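Local atomic coordinates of uncharacterized protein YjgB (Bacillus subtilis, PDB entry 4YGT), a protein that is of unknown function but is probably secreted as a lipoprotein and represents the DUF4309 family of the PepSY clan. Residues Gly105-Glu110 / Gln150-Val155; Thr128-Tyr133 / His143-Thr148; Gly74-Gly79 / Phe94-Glu99; Glu18-Leu23 / Glu110-Gln115. One frame throughout, in Å; residues are numbered along the deposited sequence.

Interaction 1: residues Gly105-Glu110 / Gln150-Val155; sequences GGVTPE and QTADHV
Thr108 lies against the carbonyl of Gln150, where the loop leading into helix 109-116 runs past the start of strand 152-159. Its backbone makes the first touch, a CA-H...O contact of 3.2 Å from Thr108 CA to Gln150 O. From there the side chain can be followed outward. Thr108 CB sits 3.5 Å from Gln150 O. The methyl Thr108 CG2 lies 3.2 Å from Gln150 O. The hydroxyl branch leaves the contact. With chi1 at 57°, OG1 stands between the backbone N and the carbonyl carbon, turned to the coming helix. There it accepts from the backbone N of Val111, and Thr108 OG1 donates to Glu110 OE2 at 3.2 Å, which it meets on the anti side of the carboxylate. A valine here would probably leave the Val111 N-H without its cap and the Glu110 carboxylate without its hydroxyl mate.

On one flank, the side chains of Pro109 and Gln150 cross at about a right angle, with Gln150 OE1 3.4 Å from Pro109 CG. On the other, Ala152 N gives Val107 O a weak hydrogen bond of 3.0 Å, bent to 131° at the hydrogen. The CB atoms of Val107 and Ala152 pack at 4.0 Å. Val107 also touches Leu19 and Val20 of helix 14-27, so this apolar patch faces the core. Farther back, Thr151 CG2 rests 3.2 Å from Gly105 O. The arrangement is that of a threonine N-cap, here set where the entry to helix 109-116 lies against the chain that leads into strand 152-159 of the antiparallel sheet.

Interaction 2: residues Thr128-Tyr133 / His143-Thr148; sequences TDEIDY and HFVIGT
Ile131 and Ile146 form a hydrogen-bonded pair of an antiparallel hairpin. Their two backbone bonds are Ile131 N to Ile146 O, 2.9 Å, and Ile146 N to Ile131 O, 2.8 Å. Tyr133 and Phe144 make a second hydrogen-bonded pair. Asp132 and Val145 lie between them as a non-hydrogen-bonded pair. The short strand axes run 148° apart, so the strands are clearly twisted.

The side chains fall on two faces. On the face of Ile131, Tyr133 and Ile146, the tyrosine ring and the isoleucine cross at about a right angle, with Tyr133 CD1 3.5 Å from Ile146 CG1. Tyr133 O lies at the edge of the Phe144 ring, in its plane. Helix 109-116 packs over this side through Leu112, which touches both Tyr133 and Phe144.

The other face is more polar. Asp132 holds CG anti to its backbone N, chi1 177°, and this carries the carboxylate over to His143. His143 ND1 donates to Asp132 OD2 at 2.7 Å. The bond is nearly straight, 170° at the hydrogen. It uses the syn lone pair and lies in the imidazole plane. Nearby, Glu130 CD packs on the methyl Val145 CG1 at 3.4 Å. Glu130 OE1 accepts from Thr128 OG1 at 2.8 Å, and Thr128 also closes an ST turn.

The Asp132 bond fixes the rotation of the buried imidazole. His143 NE2 has a weak bond to Glu141, so carboxylates stand at both ring nitrogens. Such surroundings would probably favour a positively charged histidine.

Interaction 3: residues Gly74-Gly79 / Phe94-Glu99; sequences GQPGYG and FGTGVE. With EDO (1,2-ethanediol), chain D; EDO (1,2-ethanediol), chain C.
The beta hairpin of strands 77-82 and 88-95 ends here, away from its connecting turn, and Gly77 ties the two chains together. Gly77 N donates to Gly95 O at 2.9 Å. Phe94 N returns a bond to Gly77 O, also 2.9 Å and nearly straight at 170°. Two residues, Phe94 and Gly95, thus stand opposite one, in the bonding pattern of a beta bulge. Gly95 has a positive phi of 72°, a value that suits glycine.

The Phe94 ring turns an edge to the glycine-rich strand. Gly77 C and Gly79 N lie near the ring plane, and Phe94 CE2 reaches Gly79 N at 3.7 Å. The ring edge lies close along the backbone of these glycines. An alanine in place of Phe94 would probably open a gap beside the Gly77-Gly79 backbone, and Trp71 and His154 would lose the ring they touch.

Beyond the paired residues, Thr96 CG2 packs 3.6 Å from Gly74 O. The other branch, Thr96 OG1, donates to Val98 O at 2.7 Å and so tightens the turn that follows the strand. Arg100 bonds to the carbonyls of Phe94 and Thr96. A molecule of 1,2-ethanediol, probably from the crystallisation liquor, sits on this turn. Gly97 N donates to O1 of this diol at 2.8 Å. Val98 N donates to the same diol O1 at 2.9 Å.

Interaction 4: residues Glu18-Leu23 / Glu110-Gln115; sequences ELVKNL and EVLQKQ
Gln115 OE1 rests against three methylene groups of Lys21 where helix 14-27 crosses helix 109-116. Lys21 CD is nearest to Gln115 OE1 at 3.4 Å. From Gln115 OE1, Lys21 CE follows at 3.5 Å and Lys21 CG at 3.6 Å. The lysine passes its stem along the amide oxygen and does not bring its ammonium group to it. The two side chains approach aslant. Gln115 bends at chi2, -55°, and this folds its amide back beside the lysine.

Below this polar rim lies the apolar part. Val20 points toward the other helix. Its CG1 is anti to the backbone N, chi1 163°, and meets two residues one helical turn apart. These are Leu112, with CD2 at 3.8 Å from Val20 CG1, and Gln115, with CB at 4.0 Å from the same methyl. Val20 CG2 touches Leu112 CD2 at 4.1 Å. Val20 CG2 also comes within 4.5 Å of Val111 CG2, a looser touch.

The segment axes cross at -64° and stay 9.9 Å apart at their closest. Steeply crossed helices meet over a short length, and here a single valine makes most of the apolar touches. Leu112 also touches Tyr135 of strand 131-137, which places the crossing beside the sheet.

No hydrogen bond or salt bridge joins the two segments. The contact therefore rests on van der Waals packing, mainly of Val20 and Gln115, with Leu112 adding to it. The lysine stem and the glutamine side chain close its more exposed rim in the same way.

In the fold
Interaction 3 is nested within the long loop that interaction 4 closes. Interaction 2 is nested inside interaction 1. Interactions 1, 2 and 3 reach one antiparallel sheet. In it strand 152-159 lies between strand 88-95 of interaction 3 and strand 140-146 of interaction 2. Interactions 2 and 3 do not touch, with centres about 17 Å apart. Interaction 1 is the middle piece, about 8 Å from interaction 2 and 13 Å from interaction 3, centre to centre. It shares Glu110 and helix 109-116 with interaction 4. Interactions 2 and 4 touch through that helix, with centres about 16 Å apart. Interactions 1 and 4 bring helices 14-27 and 109-116 together beside the sheet, while interactions 2 and 3 pair strands within it.

Interaction 1: residues Gly105-Glu110 / Gln150-Val155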
loop_
_atom_site.group_PDB
_atom_site.type_symbol
_atom_site.label_atom_id
_atom_site.label_comp_id
_atom_site.label_asym_id
_atom_site.label_seq_id
_atom_site.Cartn_x
_atom_site.Cartn_y
_atom_site.Cartn_z
ATOM N N GLY A 105 3.563 10.160 5.986
ATOM C CA GLY A 105 4.458 11.288 6.224
ATOM C C GLY A 105 5.343 11.060 7.436
ATOM O O GLY A 105 6.456 11.587 7.505
ATOM N N GLY A 106 4.840 10.249 8.370
ATOM C CA GLY A 106 5.527 9.855 9.592
ATOM C C GLY A 106 6.153 8.474 9.530
ATOM O O GLY A 106 6.738 8.021 10.515
ATOM N N VAL A 107 6.043 7.801 8.372
ATOM C CA VAL A 107 6.585 6.453 8.174
ATOM C C VAL A 107 7.976 6.587 7.576
ATOM O O VAL A 107 8.140 6.842 6.380
ATOM C CB VAL A 107 5.651 5.518 7.354
ATOM C CG1 VAL A 107 6.291 4.152 7.117
ATOM C CG2 VAL A 107 4.303 5.359 8.050
ATOM N N THR A 108 8.975 6.426 8.445
ATOM C CA THR A 108 10.406 6.532 8.145
ATOM C C THR A 108 11.070 5.146 8.182
ATOM O O THR A 108 10.530 4.258 8.847
ATOM C CB THR A 108 11.077 7.486 9.152
ATOM O OG1 THR A 108 10.843 7.009 10.473
ATOM C CG2 THR A 108 10.588 8.924 9.034
ATOM N N PRO A 109 12.252 4.933 7.536
ATOM C CA PRO A 109 12.910 3.610 7.611
ATOM C C PRO A 109 13.303 3.196 9.036
ATOM O O PRO A 109 13.564 2.011 9.278
ATOM C CB PRO A 109 14.166 3.794 6.748
ATOM C CG PRO A 109 13.828 4.921 5.824
ATOM C CD PRO A 109 13.034 5.854 6.684
ATOM N N GLU A 110 13.331 4.173 9.975
ATOM C CA GLU A 110 13.658 3.949 11.382
ATOM C C GLU A 110 12.410 3.508 12.167
ATOM O O GLU A 110 12.531 2.636 13.029
ATOM C CB GLU A 110 14.341 5.185 12.028
ATOM C CG GLU A 110 13.440 6.386 12.282
ATOM C CD GLU A 110 14.061 7.741 12.014
ATOM O OE1 GLU A 110 14.996 8.122 12.759
ATOM O OE2 GLU A 110 13.588 8.437 11.085
ATOM N N GLN A 150 13.296 10.919 3.907
ATOM C CA GLN A 150 13.083 9.609 4.517
ATOM C C GLN A 150 11.600 9.305 4.888
ATOM O O GLN A 150 11.351 8.658 5.900
ATOM C CB GLN A 150 14.016 9.432 5.727
ATOM C CG GLN A 150 15.507 9.375 5.349
ATOM C CD GLN A 150 15.804 8.497 4.145
ATOM O OE1 GLN A 150 15.624 7.267 4.167
ATOM N NE2 GLN A 150 16.220 9.116 3.051
ATOM N N THR A 151 10.634 9.696 4.031
ATOM C CA THR A 151 9.207 9.416 4.250
ATOM C C THR A 151 8.694 8.465 3.164
ATOM O O THR A 151 9.240 8.447 2.048
ATOM C CB THR A 151 8.352 10.701 4.309
ATOM O OG1 THR A 151 8.258 11.296 3.009
ATOM C CG2 THR A 151 8.851 11.705 5.351
ATOM N N ALA A 152 7.665 7.654 3.509
ATOM C CA ALA A 152 7.029 6.704 2.587
ATOM C C ALA A 152 6.116 7.427 1.598
ATOM O O ALA A 152 5.341 8.297 1.990
ATOM C CB ALA A 152 6.224 5.660 3.369
ATOM N N ASP A 153 6.204 7.046 0.320
ATOM C CA ASP A 153 5.380 7.580 -0.766
ATOM C C ASP A 153 4.132 6.757 -0.910
ATOM O O ASP A 153 3.040 7.314 -0.989
ATOM C CB ASP A 153 6.166 7.599 -2.070
ATOM C CG ASP A 153 7.274 8.634 -2.049
ATOM O OD1 ASP A 153 7.161 9.620 -1.272
ATOM O OD2 ASP A 153 8.253 8.457 -2.785
ATOM N N HIS A 154 4.296 5.427 -0.915
ATOM C CA HIS A 154 3.234 4.423 -0.960
ATOM C C HIS A 154 3.754 3.104 -0.390
ATOM O O HIS A 154 4.968 2.882 -0.298
ATOM C CB HIS A 154 2.642 4.226 -2.372
ATOM C CG HIS A 154 3.656 3.973 -3.446
ATOM N ND1 HIS A 154 4.178 2.706 -3.672
ATOM C CD2 HIS A 154 4.198 4.832 -4.335
ATOM C CE1 HIS A 154 5.011 2.842 -4.689
ATOM N NE2 HIS A 154 5.042 4.101 -5.126
ATOM N N VAL A 155 2.821 2.262 0.038
ATOM C CA VAL A 155 3.072 0.935 0.596
ATOM C C VAL A 155 2.341 -0.049 -0.303
ATOM O O VAL A 155 1.150 0.115 -0.527
ATOM C CB VAL A 155 2.621 0.841 2.068
ATOM C CG1 VAL A 155 2.980 -0.511 2.659
ATOM C CG2 VAL A 155 3.226 1.962 2.904
#

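Interaction 2: residues Thr128-Tyr133 / His143-Thr148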
loop_
_atom_site.group_PDB
_atom_site.type_symbol
_atom_site.label_atom_id
_atom_site.label_comp_id
_atom_site.label_asym_id
_atom_site.label_seq_id
_atom_site.Cartn_x
_atom_site.Cartn_y
_atom_site.Cartn_z
ATOM N N THR A 128 12.381 5.182 -11.179
ATOM C CA THR A 128 12.315 6.197 -10.097
ATOM C C THR A 128 13.562 6.166 -9.195
ATOM O O THR A 128 14.377 5.231 -9.278
ATOM C CB THR A 128 11.017 6.083 -9.198
ATOM O OG1 THR A 128 11.177 5.133 -8.135
ATOM C CG2 THR A 128 9.737 5.786 -9.973
ATOM N N ASP A 129 13.669 7.181 -8.298
ATOM C CA ASP A 129 14.756 7.327 -7.314
ATOM C C ASP A 129 14.318 6.831 -5.912
ATOM O O ASP A 129 14.963 7.160 -4.914
ATOM C CB ASP A 129 15.236 8.793 -7.225
ATOM C CG ASP A 129 16.314 9.213 -8.211
ATOM O OD1 ASP A 129 16.965 8.319 -8.805
ATOM O OD2 ASP A 129 16.526 10.445 -8.377
ATOM N N GLU A 130 13.246 6.025 -5.834
ATOM C CA GLU A 130 12.748 5.500 -4.553
ATOM C C GLU A 130 13.460 4.211 -4.095
ATOM O O GLU A 130 14.018 3.459 -4.912
ATOM C CB GLU A 130 11.255 5.219 -4.636
ATOM C CG GLU A 130 10.357 6.447 -4.665
ATOM C CD GLU A 130 9.011 6.155 -5.301
ATOM O OE1 GLU A 130 8.995 5.465 -6.344
ATOM O OE2 GLU A 130 7.970 6.566 -4.743
ATOM N N ILE A 131 13.417 3.953 -2.773
ATOM C CA ILE A 131 13.972 2.726 -2.233
ATOM C C ILE A 131 12.845 1.980 -1.485
ATOM O O ILE A 131 12.038 2.558 -0.751
ATOM C CB ILE A 131 15.295 2.890 -1.437
ATOM C CG1 ILE A 131 16.148 1.608 -1.533
ATOM C CG2 ILE A 131 15.111 3.371 0.007
ATOM C CD1 ILE A 131 16.946 1.455 -2.911
ATOM N N ASP A 132 12.750 0.712 -1.777
ATOM C CA ASP A 132 11.710 -0.168 -1.275
ATOM C C ASP A 132 12.224 -1.071 -0.141
ATOM O O ASP A 132 13.055 -1.950 -0.376
ATOM C CB ASP A 132 11.227 -0.990 -2.480
ATOM C CG ASP A 132 10.181 -2.047 -2.269
ATOM O OD1 ASP A 132 9.586 -2.088 -1.171
ATOM O OD2 ASP A 132 9.957 -2.839 -3.205
ATOM N N TYR A 133 11.698 -0.862 1.083
ATOM C CA TYR A 133 11.963 -1.700 2.257
ATOM C C TYR A 133 10.913 -2.831 2.292
ATOM O O TYR A 133 9.731 -2.558 2.513
ATOM C CB TYR A 133 11.903 -0.853 3.534
ATOM C CG TYR A 133 13.043 0.128 3.667
ATOM C CD1 TYR A 133 12.982 1.382 3.068
ATOM C CD2 TYR A 133 14.177 -0.185 4.412
ATOM C CE1 TYR A 133 14.016 2.305 3.212
ATOM C CE2 TYR A 133 15.229 0.722 4.548
ATOM C CZ TYR A 133 15.145 1.965 3.939
ATOM O OH TYR A 133 16.150 2.888 4.074
ATOM N N HIS A 143 5.727 -3.842 0.648
ATOM C CA HIS A 143 6.775 -3.040 0.051
ATOM C C HIS A 143 6.606 -1.594 0.482
ATOM O O HIS A 143 5.715 -0.912 -0.031
ATOM C CB HIS A 143 6.694 -3.158 -1.476
ATOM C CG HIS A 143 6.986 -4.523 -2.012
ATOM N ND1 HIS A 143 8.150 -4.788 -2.713
ATOM C CD2 HIS A 143 6.234 -5.647 -1.980
ATOM C CE1 HIS A 143 8.074 -6.056 -3.070
ATOM N NE2 HIS A 143 6.942 -6.616 -2.652
ATOM N N PHE A 144 7.406 -1.138 1.468
ATOM C CA PHE A 144 7.354 0.263 1.897
ATOM C C PHE A 144 8.273 1.066 0.978
ATOM O O PHE A 144 9.498 0.953 1.092
ATOM C CB PHE A 144 7.747 0.433 3.363
ATOM C CG PHE A 144 6.815 -0.215 4.344
ATOM C CD1 PHE A 144 7.017 -1.527 4.756
ATOM C CD2 PHE A 144 5.748 0.496 4.889
ATOM C CE1 PHE A 144 6.176 -2.114 5.706
ATOM C CE2 PHE A 144 4.895 -0.100 5.821
ATOM C CZ PHE A 144 5.125 -1.397 6.234
ATOM N N VAL A 145 7.691 1.841 0.042
ATOM C CA VAL A 145 8.478 2.607 -0.935
ATOM C C VAL A 145 8.755 4.025 -0.385
ATOM O O VAL A 145 7.879 4.885 -0.391
ATOM C CB VAL A 145 7.794 2.604 -2.328
ATOM C CG1 VAL A 145 8.609 3.371 -3.350
ATOM C CG2 VAL A 145 7.540 1.179 -2.815
ATOM N N ILE A 146 9.999 4.249 0.072
ATOM C CA ILE A 146 10.482 5.498 0.676
ATOM C C ILE A 146 11.129 6.387 -0.402
ATOM O O ILE A 146 11.919 5.917 -1.228
ATOM C CB ILE A 146 11.457 5.167 1.853
ATOM C CG1 ILE A 146 10.844 4.107 2.828
ATOM C CG2 ILE A 146 11.961 6.421 2.594
ATOM C CD1 ILE A 146 9.875 4.602 3.942
ATOM N N GLY A 147 10.776 7.668 -0.372
ATOM C CA GLY A 147 11.262 8.660 -1.326
ATOM C C GLY A 147 12.656 9.179 -1.045
ATOM O O GLY A 147 13.409 8.552 -0.292
ATOM N N THR A 148 13.014 10.330 -1.666
ATOM C CA THR A 148 14.323 10.990 -1.485
ATOM C C THR A 148 14.463 11.452 -0.030
ATOM O O THR A 148 15.495 11.186 0.594
ATOM C CB THR A 148 14.531 12.114 -2.493
ATOM O OG1 THR A 148 13.277 12.765 -2.745
ATOM C CG2 THR A 148 15.137 11.604 -3.792
#

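Interaction 3: residues Gly74-Gly79 / Phe94-Glu99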
loop_
_atom_site.group_PDB
_atom_site.type_symbol
_atom_site.label_atom_id
_atom_site.label_comp_id
_atom_site.label_asym_id
_atom_site.label_seq_id
_atom_site.Cartn_x
_atom_site.Cartn_y
_atom_site.Cartn_z
ATOM N N GLY A 74 -9.379 12.640 5.535
ATOM C CA GLY A 74 -8.654 11.630 6.299
ATOM C C GLY A 74 -8.710 10.251 5.680
ATOM O O GLY A 74 -8.116 9.309 6.223
ATOM N N GLN A 75 -9.426 10.119 4.536
ATOM C CA GLN A 75 -9.547 8.847 3.798
ATOM C C GLN A 75 -8.340 8.726 2.833
ATOM O O GLN A 75 -8.135 9.604 1.990
ATOM C CB GLN A 75 -10.899 8.752 3.044
ATOM C CG GLN A 75 -12.158 9.211 3.819
ATOM C CD GLN A 75 -12.506 8.326 5.007
ATOM O OE1 GLN A 75 -12.641 7.101 4.890
ATOM N NE2 GLN A 75 -12.684 8.932 6.178
ATOM N N PRO A 76 -7.499 7.685 2.971
ATOM C CA PRO A 76 -6.297 7.607 2.128
ATOM C C PRO A 76 -6.550 7.211 0.668
ATOM O O PRO A 76 -7.614 6.709 0.310
ATOM C CB PRO A 76 -5.459 6.530 2.831
ATOM C CG PRO A 76 -6.464 5.658 3.479
ATOM C CD PRO A 76 -7.550 6.565 3.937
ATOM N N GLY A 77 -5.522 7.416 -0.147
ATOM C CA GLY A 77 -5.511 7.029 -1.543
ATOM C C GLY A 77 -5.148 5.573 -1.693
ATOM O O GLY A 77 -4.400 5.030 -0.877
ATOM N N TYR A 78 -5.714 4.918 -2.712
ATOM C CA TYR A 78 -5.426 3.514 -3.031
ATOM C C TYR A 78 -5.302 3.310 -4.496
ATOM O O TYR A 78 -5.916 4.028 -5.273
ATOM C CB TYR A 78 -6.485 2.508 -2.542
ATOM C CG TYR A 78 -6.594 2.354 -1.055
ATOM C CD1 TYR A 78 -5.793 1.446 -0.363
ATOM C CD2 TYR A 78 -7.525 3.080 -0.338
ATOM C CE1 TYR A 78 -5.913 1.295 1.020
ATOM C CE2 TYR A 78 -7.669 2.922 1.027
ATOM C CZ TYR A 78 -6.850 2.058 1.706
ATOM O OH TYR A 78 -7.068 2.018 3.056
ATOM N N GLY A 79 -4.589 2.249 -4.842
ATOM C CA GLY A 79 -4.406 1.763 -6.193
ATOM C C GLY A 79 -4.600 0.263 -6.188
ATOM O O GLY A 79 -4.169 -0.423 -5.264
ATOM N N PHE A 94 -1.538 4.974 -0.518
ATOM C CA PHE A 94 -0.852 6.238 -0.769
ATOM C C PHE A 94 -0.844 7.220 0.409
ATOM O O PHE A 94 -0.225 8.290 0.315
ATOM C CB PHE A 94 -1.506 6.911 -1.965
ATOM C CG PHE A 94 -1.176 6.213 -3.263
ATOM C CD1 PHE A 94 0.004 6.502 -3.949
ATOM C CD2 PHE A 94 -2.077 5.326 -3.843
ATOM C CE1 PHE A 94 0.294 5.871 -5.160
ATOM C CE2 PHE A 94 -1.790 4.705 -5.054
ATOM C CZ PHE A 94 -0.616 4.984 -5.711
ATOM N N GLY A 95 -1.510 6.849 1.505
ATOM C CA GLY A 95 -1.661 7.736 2.649
ATOM C C GLY A 95 -2.631 8.846 2.294
ATOM O O GLY A 95 -3.329 8.753 1.283
ATOM N N THR A 96 -2.659 9.920 3.093
ATOM C CA THR A 96 -3.526 11.085 2.853
ATOM C C THR A 96 -2.673 12.302 2.432
ATOM O O THR A 96 -1.433 12.251 2.466
ATOM C CB THR A 96 -4.384 11.391 4.106
ATOM O OG1 THR A 96 -3.583 12.063 5.081
ATOM C CG2 THR A 96 -5.001 10.140 4.727
ATOM N N GLY A 97 -3.351 13.373 2.022
ATOM C CA GLY A 97 -2.719 14.632 1.651
ATOM C C GLY A 97 -2.749 15.569 2.834
ATOM O O GLY A 97 -1.750 16.239 3.115
ATOM N N VAL A 98 -3.903 15.598 3.548
ATOM C CA VAL A 98 -4.100 16.431 4.732
ATOM C C VAL A 98 -3.691 15.648 5.975
ATOM O O VAL A 98 -4.051 14.473 6.130
ATOM C CB VAL A 98 -5.507 17.076 4.874
ATOM C CG1 VAL A 98 -5.760 18.089 3.770
ATOM C CG2 VAL A 98 -6.626 16.046 4.923
ATOM N N GLU A 99 -2.897 16.316 6.851
ATOM C CA GLU A 99 -2.320 15.771 8.093
ATOM C C GLU A 99 -1.627 14.429 7.792
ATOM O O GLU A 99 -1.902 13.417 8.445
ATOM C CB GLU A 99 -3.382 15.640 9.208
ATOM C CG GLU A 99 -3.664 16.940 9.937
ATOM C CD GLU A 99 -4.662 16.835 11.074
ATOM O OE1 GLU A 99 -4.255 16.431 12.188
ATOM O OE2 GLU A 99 -5.845 17.185 10.858
HETATM C C1 EDO D . -7.074 14.714 1.111
HETATM O O1 EDO D . -5.918 14.350 1.884
HETATM C C2 EDO D . -6.965 16.099 0.416
HETATM O O2 EDO D . -6.751 15.962 -0.990
HETATM C C1 EDO C . -11.659 6.452 -1.128
HETATM O O1 EDO C . -11.043 6.764 -2.358
HETATM C C2 EDO C . -10.776 6.891 0.042
HETATM O O2 EDO C . -10.401 8.248 -0.137
#

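Interaction 4: residues Glu18-Leu23 / Glu110-Gln115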
loop_
_atom_site.group_PDB
_atom_site.type_symbol
_atom_site.label_atom_id
_atom_site.label_comp_id
_atom_site.label_asym_id
_atom_site.label_seq_id
_atom_site.Cartn_x
_atom_site.Cartn_y
_atom_site.Cartn_z
ATOM N N GLU A 18 1.293 2.826 14.787
ATOM C CA GLU A 18 0.117 1.951 14.826
ATOM C C GLU A 18 -0.304 1.584 13.410
ATOM O O GLU A 18 -0.759 0.460 13.191
ATOM C CB GLU A 18 -1.043 2.596 15.598
ATOM C CG GLU A 18 -1.050 2.219 17.072
ATOM C CD GLU A 18 -1.289 3.347 18.061
ATOM O OE1 GLU A 18 -2.105 4.251 17.761
ATOM O OE2 GLU A 18 -0.684 3.304 19.157
ATOM N N LEU A 19 -0.093 2.509 12.447
ATOM C CA LEU A 19 -0.379 2.296 11.032
ATOM C C LEU A 19 0.524 1.188 10.464
ATOM O O LEU A 19 0.027 0.237 9.871
ATOM C CB LEU A 19 -0.208 3.604 10.236
ATOM C CG LEU A 19 -0.234 3.464 8.717
ATOM C CD1 LEU A 19 -1.592 2.998 8.211
ATOM C CD2 LEU A 19 0.216 4.720 8.056
ATOM N N VAL A 20 1.838 1.315 10.660
ATOM C CA VAL A 20 2.851 0.350 10.218
ATOM C C VAL A 20 2.528 -1.026 10.827
ATOM O O VAL A 20 2.541 -2.030 10.105
ATOM C CB VAL A 20 4.265 0.870 10.599
ATOM C CG1 VAL A 20 5.315 -0.229 10.549
ATOM C CG2 VAL A 20 4.668 2.026 9.701
ATOM N N LYS A 21 2.171 -1.048 12.135
ATOM C CA LYS A 21 1.770 -2.260 12.848
ATOM C C LYS A 21 0.500 -2.869 12.233
ATOM O O LYS A 21 0.473 -4.079 11.998
ATOM C CB LYS A 21 1.549 -1.992 14.356
ATOM C CG LYS A 21 2.836 -1.775 15.171
ATOM C CD LYS A 21 2.583 -1.775 16.694
ATOM C CE LYS A 21 2.019 -0.477 17.239
ATOM N NZ LYS A 21 1.545 -0.627 18.640
ATOM N N ASN A 22 -0.540 -2.036 11.946
ATOM C CA ASN A 22 -1.798 -2.522 11.389
ATOM C C ASN A 22 -1.597 -3.040 9.942
ATOM O O ASN A 22 -2.196 -4.049 9.568
ATOM C CB ASN A 22 -2.888 -1.432 11.469
ATOM C CG ASN A 22 -4.308 -1.902 11.223
ATOM O OD1 ASN A 22 -4.671 -3.077 11.419
ATOM N ND2 ASN A 22 -5.164 -0.962 10.829
ATOM N N LEU A 23 -0.728 -2.379 9.154
ATOM C CA LEU A 23 -0.414 -2.772 7.784
ATOM C C LEU A 23 0.305 -4.117 7.756
ATOM O O LEU A 23 -0.074 -4.973 6.967
ATOM C CB LEU A 23 0.442 -1.715 7.087
ATOM C CG LEU A 23 -0.208 -0.418 6.691
ATOM C CD1 LEU A 23 0.865 0.630 6.380
ATOM C CD2 LEU A 23 -1.117 -0.592 5.476
ATOM N N GLU A 110 13.331 4.173 9.975
ATOM C CA GLU A 110 13.658 3.949 11.382
ATOM C C GLU A 110 12.410 3.508 12.167
ATOM O O GLU A 110 12.531 2.636 13.029
ATOM C CB GLU A 110 14.341 5.185 12.028
ATOM C CG GLU A 110 13.440 6.386 12.282
ATOM C CD GLU A 110 14.061 7.741 12.014
ATOM O OE1 GLU A 110 14.996 8.122 12.759
ATOM O OE2 GLU A 110 13.588 8.437 11.085
ATOM N N VAL A 111 11.212 4.071 11.862
ATOM C CA VAL A 111 9.994 3.638 12.562
ATOM C C VAL A 111 9.694 2.196 12.131
ATOM O O VAL A 111 9.166 1.434 12.931
ATOM C CB VAL A 111 8.749 4.566 12.447
ATOM C CG1 VAL A 111 9.050 5.993 12.899
ATOM C CG2 VAL A 111 8.138 4.540 11.059
ATOM N N LEU A 112 10.115 1.815 10.903
ATOM C CA LEU A 112 9.978 0.466 10.359
ATOM C C LEU A 112 10.843 -0.496 11.153
ATOM O O LEU A 112 10.448 -1.638 11.371
ATOM C CB LEU A 112 10.354 0.421 8.865
ATOM C CG LEU A 112 9.368 1.046 7.868
ATOM C CD1 LEU A 112 9.895 0.928 6.455
ATOM C CD2 LEU A 112 7.994 0.384 7.948
ATOM N N GLN A 113 12.006 -0.012 11.627
ATOM C CA GLN A 113 12.930 -0.770 12.462
ATOM C C GLN A 113 12.337 -0.883 13.887
ATOM O O GLN A 113 12.207 -2.000 14.387
ATOM C CB GLN A 113 14.326 -0.111 12.446
ATOM C CG GLN A 113 15.411 -0.804 13.293
ATOM C CD GLN A 113 15.917 -2.110 12.722
ATOM O OE1 GLN A 113 16.215 -2.235 11.526
ATOM N NE2 GLN A 113 16.075 -3.099 13.589
ATOM N N LYS A 114 11.917 0.254 14.506
ATOM C CA LYS A 114 11.329 0.298 15.865
ATOM C C LYS A 114 10.018 -0.506 15.968
ATOM O O LYS A 114 9.669 -0.975 17.058
ATOM C CB LYS A 114 11.059 1.754 16.308
ATOM C CG LYS A 114 10.940 1.947 17.832
ATOM C CD LYS A 114 10.666 3.401 18.232
ATOM C CE LYS A 114 10.593 3.604 19.730
ATOM N NZ LYS A 114 11.938 3.594 20.371
ATOM N N GLN A 115 9.300 -0.666 14.854
ATOM C CA GLN A 115 8.035 -1.369 14.914
ATOM C C GLN A 115 8.120 -2.801 14.381
ATOM O O GLN A 115 7.603 -3.702 15.042
ATOM C CB GLN A 115 6.932 -0.583 14.177
ATOM C CG GLN A 115 6.640 0.810 14.763
ATOM C CD GLN A 115 6.307 0.825 16.239
ATOM O OE1 GLN A 115 5.472 0.054 16.736
ATOM N NE2 GLN A 115 6.932 1.737 16.964
#